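Local coordinates for protein endo-beta-mannanase (PDB 4QP0) that probably hydrolyses internal beta-1,4-mannosidic linkages in mannans, galactomannans and glucomannans, as a secreted glycoside hydrolase family 5 enzyme with a TIM-barrel fold, at residues E220-Y233 and K264-H278. Sequence-based numbering, arbitrary orientation.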
ATOM      1  N   GLU A 220      -0.592   6.797   5.248  1.00 30.75           N
ATOM      2  CA  GLU A 220       0.680   7.512   5.317  1.00 30.46           C
ATOM      3  C   GLU A 220       1.310   7.448   6.708  1.00 30.23           C
ATOM      4  O   GLU A 220       2.503   7.752   6.872  1.00 29.10           O
ATOM      5  CB  GLU A 220       0.505   8.966   4.873  1.00 29.80           C
ATOM      6  CG  GLU A 220       0.322   9.118   3.375  1.00 30.61           C
ATOM      7  CD  GLU A 220      -0.557  10.298   3.002  1.00 32.91           C
ATOM      8  OE1 GLU A 220      -1.738  10.348   3.438  1.00 32.75           O
ATOM      9  OE2 GLU A 220      -0.068  11.173   2.254  1.00 33.77           O
ATOM     10  N   GLY A 221       0.504   7.063   7.697  1.00 28.67           N
ATOM     11  CA  GLY A 221       0.976   6.871   9.064  1.00 28.34           C
ATOM     12  C   GLY A 221       0.776   8.076   9.949  1.00 28.24           C
ATOM     13  O   GLY A 221       1.461   8.235  10.957  1.00 27.65           O
ATOM     14  N   PHE A 222      -0.183   8.917   9.581  1.00 30.44           N
ATOM     15  CA  PHE A 222      -0.476  10.137  10.329  1.00 30.90           C
ATOM     16  C   PHE A 222      -1.034   9.836  11.716  1.00 31.32           C
ATOM     17  O   PHE A 222      -1.950   9.025  11.853  1.00 32.27           O
ATOM     18  CB  PHE A 222      -1.404  11.071   9.530  1.00 30.22           C
ATOM     19  CG  PHE A 222      -0.811  11.556   8.220  1.00 30.97           C
ATOM     20  CD1 PHE A 222       0.578  11.563   8.008  1.00 30.64           C
ATOM     21  CD2 PHE A 222      -1.635  12.017   7.198  1.00 30.23           C
ATOM     22  CE1 PHE A 222       1.114  12.001   6.806  1.00 30.24           C
ATOM     23  CE2 PHE A 222      -1.098  12.471   5.999  1.00 30.10           C
ATOM     24  CZ  PHE A 222       0.276  12.468   5.805  1.00 30.77           C
ATOM     25  N   PHE A 223      -0.450  10.483  12.733  1.00 31.49           N
ATOM     26  CA  PHE A 223      -0.853  10.317  14.135  1.00 30.76           C
ATOM     27  C   PHE A 223      -1.991  11.237  14.526  1.00 31.75           C
ATOM     28  O   PHE A 223      -2.287  12.205  13.831  1.00 34.37           O
ATOM     29  CB  PHE A 223       0.315  10.617  15.070  1.00 29.18           C
ATOM     30  CG  PHE A 223       1.429   9.629  14.987  1.00 28.73           C
ATOM     31  CD1 PHE A 223       1.303   8.367  15.562  1.00 28.24           C
ATOM     32  CD2 PHE A 223       2.618   9.963  14.349  1.00 27.72           C
ATOM     33  CE1 PHE A 223       2.342   7.455  15.491  1.00 27.99           C
ATOM     34  CE2 PHE A 223       3.656   9.054  14.276  1.00 27.53           C
ATOM     35  CZ  PHE A 223       3.519   7.799  14.848  1.00 27.75           C
ATOM     36  N   ASN A 224      -2.612  10.936  15.660  1.00 31.98           N
ATOM     37  CA  ASN A 224      -3.594  11.821  16.265  1.00 31.95           C
ATOM     38  C   ASN A 224      -3.201  12.116  17.704  1.00 33.48           C
ATOM     39  O   ASN A 224      -3.943  11.827  18.646  1.00 33.86           O
ATOM     40  CB  ASN A 224      -5.002  11.226  16.161  1.00 31.23           C
ATOM     41  CG  ASN A 224      -6.046  12.048  16.891  1.00 29.94           C
ATOM     42  OD1 ASN A 224      -5.962  13.270  16.955  1.00 29.55           O
ATOM     43  ND2 ASN A 224      -7.028  11.372  17.461  1.00 28.84           N
ATOM     44  N   ARG A 225      -2.012  12.690  17.866  1.00 35.28           N
ATOM     45  CA  ARG A 225      -1.506  13.027  19.187  1.00 37.17           C
ATOM     46  C   ARG A 225      -1.793  14.494  19.542  1.00 38.76           C
ATOM     47  O   ARG A 225      -1.255  15.416  18.923  1.00 38.84           O
ATOM     48  CB  ARG A 225      -0.021  12.677  19.312  1.00 37.11           C
ATOM     49  CG  ARG A 225       0.241  11.261  19.827  1.00 37.36           C
ATOM     50  CD  ARG A 225       0.704  10.302  18.742  1.00 36.13           C
ATOM     51  NE  ARG A 225       2.161  10.223  18.665  1.00 37.32           N
ATOM     52  CZ  ARG A 225       2.885   9.115  18.829  1.00 35.85           C
ATOM     53  NH1 ARG A 225       2.307   7.949  19.074  1.00 34.16           N
ATOM     54  NH2 ARG A 225       4.208   9.177  18.732  1.00 37.31           N
ATOM     55  N   LYS A 226      -2.657  14.680  20.541  1.00 39.18           N
ATOM     56  CA  LYS A 226      -3.161  15.993  20.953  1.00 39.38           C
ATOM     57  C   LYS A 226      -2.054  17.021  21.139  1.00 40.02           C
ATOM     58  O   LYS A 226      -1.074  16.770  21.842  1.00 38.31           O
ATOM     59  CB  LYS A 226      -3.969  15.870  22.250  1.00 38.34           C
ATOM     60  N   GLY A 227      -2.216  18.168  20.488  1.00 41.05           N
ATOM     61  CA  GLY A 227      -1.338  19.312  20.703  1.00 41.94           C
ATOM     62  C   GLY A 227       0.101  19.104  20.278  1.00 42.76           C
ATOM     63  O   GLY A 227       1.027  19.619  20.908  1.00 44.02           O
ATOM     64  N   GLU A 228       0.301  18.332  19.217  1.00 40.81           N
ATOM     65  CA  GLU A 228       1.609  18.303  18.578  1.00 39.10           C
ATOM     66  C   GLU A 228       1.591  19.257  17.383  1.00 37.45           C
ATOM     67  O   GLU A 228       0.515  19.701  16.949  1.00 36.02           O
ATOM     68  CB  GLU A 228       2.035  16.871  18.238  1.00 38.90           C
ATOM     69  CG  GLU A 228       2.686  16.171  19.435  1.00 37.77           C
ATOM     70  CD  GLU A 228       2.959  14.687  19.230  1.00 36.00           C
ATOM     71  OE1 GLU A 228       2.815  14.187  18.096  1.00 33.91           O
ATOM     72  OE2 GLU A 228       3.326  14.017  20.222  1.00 37.61           O
ATOM     73  N   SER A 229       2.776  19.607  16.890  1.00 35.45           N
ATOM     74  CA  SER A 229       2.919  20.751  15.981  1.00 35.47           C
ATOM     75  C   SER A 229       2.343  20.529  14.587  1.00 35.88           C
ATOM     76  O   SER A 229       1.480  21.281  14.149  1.00 36.90           O
ATOM     77  CB  SER A 229       4.382  21.193  15.883  1.00 33.36           C
ATOM     78  OG  SER A 229       4.947  21.353  17.174  1.00 31.89           O
ATOM     79  N   ASP A 230       2.809  19.485  13.911  1.00 36.21           N
ATOM     80  CA  ASP A 230       2.565  19.308  12.483  1.00 35.67           C
ATOM     81  C   ASP A 230       1.285  18.558  12.152  1.00 34.76           C
ATOM     82  O   ASP A 230       0.703  17.894  13.009  1.00 36.51           O
ATOM     83  CB  ASP A 230       3.770  18.613  11.842  1.00 36.44           C
ATOM     84  CG  ASP A 230       5.063  19.365  12.085  1.00 38.93           C
ATOM     85  OD1 ASP A 230       4.989  20.546  12.485  1.00 40.62           O
ATOM     86  OD2 ASP A 230       6.150  18.779  11.883  1.00 41.07           O
ATOM     87  N   TYR A 231       0.869  18.666  10.892  1.00 33.45           N
ATOM     88  CA  TYR A 231      -0.344  18.027  10.376  1.00 33.05           C
ATOM     89  C   TYR A 231      -0.269  16.497  10.463  1.00 32.54           C
ATOM     90  O   TYR A 231      -1.279  15.812  10.664  1.00 32.11           O
ATOM     91  CB  TYR A 231      -0.547  18.473   8.925  1.00 33.06           C
ATOM     92  CG  TYR A 231      -1.876  18.114   8.290  1.00 32.73           C
ATOM     93  CD1 TYR A 231      -3.060  18.695   8.727  1.00 32.11           C
ATOM     94  CD2 TYR A 231      -1.935  17.217   7.216  1.00 32.68           C
ATOM     95  CE1 TYR A 231      -4.272  18.378   8.132  1.00 31.71           C
ATOM     96  CE2 TYR A 231      -3.137  16.896   6.615  1.00 31.73           C
ATOM     97  CZ  TYR A 231      -4.300  17.479   7.081  1.00 31.97           C
ATOM     98  OH  TYR A 231      -5.493  17.169   6.488  1.00 32.49           O
ATOM     99  N   GLU A 232       0.951  15.989  10.328  1.00 30.83           N
ATOM    100  CA  GLU A 232       1.254  14.562  10.313  1.00 29.20           C
ATOM    101  C   GLU A 232       1.230  13.917  11.709  1.00 28.87           C
ATOM    102  O   GLU A 232       1.212  12.688  11.827  1.00 29.55           O
ATOM    103  CB  GLU A 232       2.627  14.343   9.644  1.00 28.08           C
ATOM    104  CG  GLU A 232       2.688  14.718   8.165  1.00 26.22           C
ATOM    105  CD  GLU A 232       2.690  16.222   7.926  1.00 26.32           C
ATOM    106  OE1 GLU A 232       2.923  16.986   8.892  1.00 26.59           O
ATOM    107  OE2 GLU A 232       2.463  16.641   6.768  1.00 25.04           O
ATOM    108  N   TYR A 233       1.218  14.742  12.757  1.00 28.93           N
ATOM    109  CA  TYR A 233       1.251  14.263  14.144  1.00 28.53           C
ATOM    110  C   TYR A 233       0.010  14.578  14.980  1.00 29.47           C
ATOM    111  O   TYR A 233      -0.228  13.924  16.002  1.00 29.10           O
ATOM    112  CB  TYR A 233       2.450  14.852  14.863  1.00 28.62           C
ATOM    113  CG  TYR A 233       3.773  14.215  14.528  1.00 28.19           C
ATOM    114  CD1 TYR A 233       4.210  13.092  15.215  1.00 27.67           C
ATOM    115  CD2 TYR A 233       4.602  14.755  13.547  1.00 28.83           C
ATOM    116  CE1 TYR A 233       5.429  12.505  14.927  1.00 28.72           C
ATOM    117  CE2 TYR A 233       5.836  14.181  13.254  1.00 29.82           C
ATOM    118  CZ  TYR A 233       6.238  13.052  13.949  1.00 29.09           C
ATOM    119  OH  TYR A 233       7.449  12.467  13.679  1.00 29.59           O
ATOM    120  N   LYS A 264       8.753  19.414   4.629  1.00 39.17           N
ATOM    121  CA  LYS A 264       9.478  19.223   5.873  1.00 41.36           C
ATOM    122  C   LYS A 264      10.977  19.389   5.698  1.00 43.95           C
ATOM    123  O   LYS A 264      11.741  19.189   6.642  1.00 46.52           O
ATOM    124  CB  LYS A 264       9.134  17.871   6.491  1.00 39.07           C
ATOM    125  CG  LYS A 264       7.680  17.763   6.925  1.00 37.73           C
ATOM    126  CD  LYS A 264       7.352  18.770   8.014  1.00 37.29           C
ATOM    127  CE  LYS A 264       5.922  18.609   8.491  1.00 36.27           C
ATOM    128  NZ  LYS A 264       4.966  19.154   7.493  1.00 37.59           N
ATOM    129  N   GLY A 265      11.386  19.784   4.495  1.00 45.76           N
ATOM    130  CA  GLY A 265      12.794  20.023   4.200  1.00 50.56           C
ATOM    131  C   GLY A 265      13.509  18.715   3.945  1.00 53.62           C
ATOM    132  O   GLY A 265      13.441  17.786   4.757  1.00 53.66           O
ATOM    133  N   THR A 266      14.195  18.644   2.809  1.00 55.97           N
ATOM    134  CA  THR A 266      14.858  17.417   2.378  1.00 57.42           C
ATOM    135  C   THR A 266      16.335  17.347   2.814  1.00 58.48           C
ATOM    136  O   THR A 266      17.183  16.832   2.079  1.00 61.17           O
ATOM    137  CB  THR A 266      14.726  17.233   0.849  1.00 56.37           C
ATOM    138  N   ASP A 267      16.627  17.862   4.012  1.00 56.93           N
ATOM    139  CA  ASP A 267      17.980  17.845   4.592  1.00 55.27           C
ATOM    140  C   ASP A 267      17.956  17.810   6.127  1.00 54.41           C
ATOM    141  O   ASP A 267      18.904  17.326   6.762  1.00 53.68           O
ATOM    142  CB  ASP A 267      18.792  19.054   4.114  1.00 56.31           C
ATOM    143  N   SER A 268      16.865  18.317   6.703  1.00 49.61           N
ATOM    144  CA  SER A 268      16.696  18.454   8.158  1.00 46.06           C
ATOM    145  C   SER A 268      16.546  17.117   8.912  1.00 44.62           C
ATOM    146  O   SER A 268      16.806  16.039   8.362  1.00 44.65           O
ATOM    147  CB  SER A 268      15.498  19.371   8.456  1.00 46.03           C
ATOM    148  OG  SER A 268      14.270  18.750   8.100  1.00 44.52           O
ATOM    149  N   SER A 269      16.119  17.200  10.172  1.00 40.18           N
ATOM    150  CA  SER A 269      15.964  16.019  11.023  1.00 38.58           C
ATOM    151  C   SER A 269      14.533  15.444  11.110  1.00 35.73           C
ATOM    152  O   SER A 269      14.324  14.407  11.750  1.00 35.99           O
ATOM    153  CB  SER A 269      16.494  16.315  12.432  1.00 39.84           C
ATOM    154  OG  SER A 269      15.956  17.527  12.923  1.00 42.00           O
ATOM    155  N   TRP A 270      13.566  16.095  10.465  1.00 32.04           N
ATOM    156  CA  TRP A 270      12.154  15.702  10.588  1.00 30.81           C
ATOM    157  C   TRP A 270      11.889  14.307  10.099  1.00 30.23           C
ATOM    158  O   TRP A 270      11.110  13.568  10.707  1.00 30.90           O
ATOM    159  CB  TRP A 270      11.253  16.695   9.861  1.00 30.25           C
ATOM    160  CG  TRP A 270       9.772  16.504  10.124  1.00 30.58           C
ATOM    161  CD1 TRP A 270       8.983  17.161  11.071  1.00 30.01           C
ATOM    162  CD2 TRP A 270       8.849  15.594   9.425  1.00 29.42           C
ATOM    163  NE1 TRP A 270       7.678  16.730  11.008  1.00 30.05           N
ATOM    164  CE2 TRP A 270       7.527  15.793  10.045  1.00 29.84           C
ATOM    165  CE3 TRP A 270       8.978  14.672   8.392  1.00 29.31           C
ATOM    166  CZ2 TRP A 270       6.405  15.089   9.631  1.00 28.77           C
ATOM    167  CZ3 TRP A 270       7.836  13.965   7.981  1.00 28.98           C
ATOM    168  CH2 TRP A 270       6.583  14.169   8.591  1.00 29.33           C
ATOM    169  N   SER A 271      12.553  13.934   9.007  1.00 28.75           N
ATOM    170  CA  SER A 271      12.328  12.655   8.352  1.00 28.30           C
ATOM    171  C   SER A 271      12.892  11.490   9.150  1.00 28.61           C
ATOM    172  O   SER A 271      12.229  10.465   9.299  1.00 28.47           O
ATOM    173  CB  SER A 271      12.909  12.663   6.934  1.00 28.29           C
ATOM    174  OG  SER A 271      12.133  13.477   6.067  1.00 28.32           O
ATOM    175  N   VAL A 272      14.117  11.646   9.652  1.00 28.00           N
ATOM    176  CA  VAL A 272      14.699  10.651  10.529  1.00 27.37           C
ATOM    177  C   VAL A 272      13.831  10.514  11.772  1.00 26.63           C
ATOM    178  O   VAL A 272      13.507   9.408  12.188  1.00 27.32           O
ATOM    179  CB  VAL A 272      16.130  11.021  10.950  1.00 27.49           C
ATOM    180  CG1 VAL A 272      16.613  10.090  12.049  1.00 27.43           C
ATOM    181  CG2 VAL A 272      17.072  10.971   9.757  1.00 28.60           C
ATOM    182  N   GLN A 273      13.458  11.638  12.369  1.00 27.11           N
ATOM    183  CA  GLN A 273      12.555  11.616  13.526  1.00 28.01           C
ATOM    184  C   GLN A 273      11.229  10.910  13.212  1.00 26.99           C
ATOM    185  O   GLN A 273      10.666  10.242  14.072  1.00 27.96           O
ATOM    186  CB  GLN A 273      12.300  13.032  14.060  1.00 28.96           C
ATOM    187  CG  GLN A 273      11.467  13.078  15.332  1.00 30.45           C
ATOM    188  CD  GLN A 273      12.292  12.782  16.571  1.00 30.68           C
ATOM    189  OE1 GLN A 273      13.068  13.626  17.013  1.00 32.62           O
ATOM    190  NE2 GLN A 273      12.111  11.596  17.149  1.00 29.86           N
ATOM    191  N   TRP A 274      10.757  11.046  11.978  1.00 26.19           N
ATOM    192  CA  TRP A 274       9.498  10.439  11.530  1.00 26.68           C
ATOM    193  C   TRP A 274       9.557   8.930  11.530  1.00 26.98           C
ATOM    194  O   TRP A 274       8.600   8.264  11.967  1.00 25.33           O
ATOM    195  CB  TRP A 274       9.179  10.960  10.135  1.00 26.87           C
ATOM    196  CG  TRP A 274       7.893  10.483   9.498  1.00 26.00           C
ATOM    197  CD1 TRP A 274       7.757   9.716   8.347  1.00 25.65           C
ATOM    198  CD2 TRP A 274       6.516  10.778   9.920  1.00 25.46           C
ATOM    199  NE1 TRP A 274       6.433   9.511   8.045  1.00 25.10           N
ATOM    200  CE2 TRP A 274       5.637  10.113   8.947  1.00 25.66           C
ATOM    201  CE3 TRP A 274       5.946  11.486  10.964  1.00 26.10           C
ATOM    202  CZ2 TRP A 274       4.249  10.172   9.042  1.00 25.52           C
ATOM    203  CZ3 TRP A 274       4.541  11.542  11.047  1.00 26.13           C
ATOM    204  CH2 TRP A 274       3.720  10.895  10.109  1.00 25.66           C
ATOM    205  N   ILE A 275      10.676   8.383  11.039  1.00 25.79           N
ATOM    206  CA  ILE A 275      10.917   6.935  11.028  1.00 26.33           C
ATOM    207  C   ILE A 275      11.021   6.415  12.462  1.00 27.41           C
ATOM    208  O   ILE A 275      10.275   5.518  12.858  1.00 27.21           O
ATOM    209  CB  ILE A 275      12.201   6.562  10.230  1.00 26.94           C
ATOM    210  CG1 ILE A 275      12.064   6.960   8.758  1.00 26.30           C
ATOM    211  CG2 ILE A 275      12.512   5.070  10.343  1.00 26.46           C
ATOM    212  CD1 ILE A 275      13.381   7.236   8.068  1.00 25.63           C
ATOM    213  N   LYS A 276      11.952   6.984  13.232  1.00 29.35           N
ATOM    214  CA  LYS A 276      12.141   6.637  14.645  1.00 29.24           C
ATOM    215  C   LYS A 276      10.795   6.595  15.380  1.00 28.84           C
ATOM    216  O   LYS A 276      10.520   5.650  16.123  1.00 28.11           O
ATOM    217  CB  LYS A 276      13.085   7.634  15.327  1.00 29.96           C
ATOM    218  CG  LYS A 276      14.545   7.515  14.921  1.00 32.29           C
ATOM    219  CD  LYS A 276      15.345   8.756  15.287  1.00 33.93           C
ATOM    220  CE  LYS A 276      16.033   8.651  16.637  1.00 35.16           C
ATOM    221  NZ  LYS A 276      15.198   9.167  17.753  1.00 36.31           N
ATOM    222  N   ASP A 277       9.966   7.617  15.163  1.00 29.09           N
ATOM    223  CA  ASP A 277       8.631   7.692  15.788  1.00 28.98           C
ATOM    224  C   ASP A 277       7.730   6.509  15.440  1.00 27.60           C
ATOM    225  O   ASP A 277       7.002   6.018  16.296  1.00 29.14           O
ATOM    226  CB  ASP A 277       7.929   9.015  15.465  1.00 29.59           C
ATOM    227  CG  ASP A 277       8.545  10.206  16.201  1.00 31.29           C
ATOM    228  OD1 ASP A 277       9.318   9.990  17.168  1.00 31.42           O
ATOM    229  OD2 ASP A 277       8.263  11.364  15.802  1.00 31.77           O
ATOM    230  N   HIS A 278       7.783   6.049  14.196  1.00 26.50           N
ATOM    231  CA  HIS A 278       7.032   4.856  13.808  1.00 26.85           C
ATOM    232  C   HIS A 278       7.668   3.561  14.257  1.00 26.15           C
ATOM    233  O   HIS A 278       6.953   2.614  14.593  1.00 26.45           O
ATOM    234  CB  HIS A 278       6.738   4.855  12.313  1.00 27.44           C
ATOM    235  CG  HIS A 278       5.831   5.983  11.879  1.00 27.92           C
ATOM    236  ND1 HIS A 278       4.506   5.834  11.751  1.00 28.59           N
ATOM    237  CD2 HIS A 278       6.110   7.307  11.564  1.00 27.59           C
ATOM    238  CE1 HIS A 278       3.960   7.004  11.371  1.00 28.01           C
ATOM    239  NE2 HIS A 278       4.945   7.903  11.260  1.00 28.26           N
TER
HETATM  240  O   HOH W   1       9.222  14.057  12.767  1.00 24.28           O
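The irregular loop 220-233 meets the first turns of helix 270-284 and the loop before it, with CA atoms 9.6 Å apart at D230 and K264 and 9.3 Å at E232 and W274. In this TIM barrel the contact joins the loop after strand 214-216 to the helix after the next strand, 253-257, and an aromatic cluster of F223, Y233, W270, W274 and H278 fills it. W274 carries the middle of the contact: its CG lies anti to the backbone N (chi1 -178°), which sends the indole out from the helix and its six-membered edge at the face of Y233, planes at 85°. CH2 of the same indole lies 3.6 Å from E232 CB, while its NE1 bonds to the carbonyl of H256. F223 meets the W274 face in an offset edge-to-face arrangement and lies offset-stacked on H278. Nearer the surface, K264 CG sits over the centre of one W270 face, and K264 NZ makes a weak salt bridge to E232 OE1 at 3.3 Å besides bonding W262 O. W270 NE1 donates to D230 OD2 at 2.7 Å, bent to 134°. Y233 OH is gripped twice: it accepts from a water shared with W270 O and donates to the anti side of D277 OD2 at 2.5 Å.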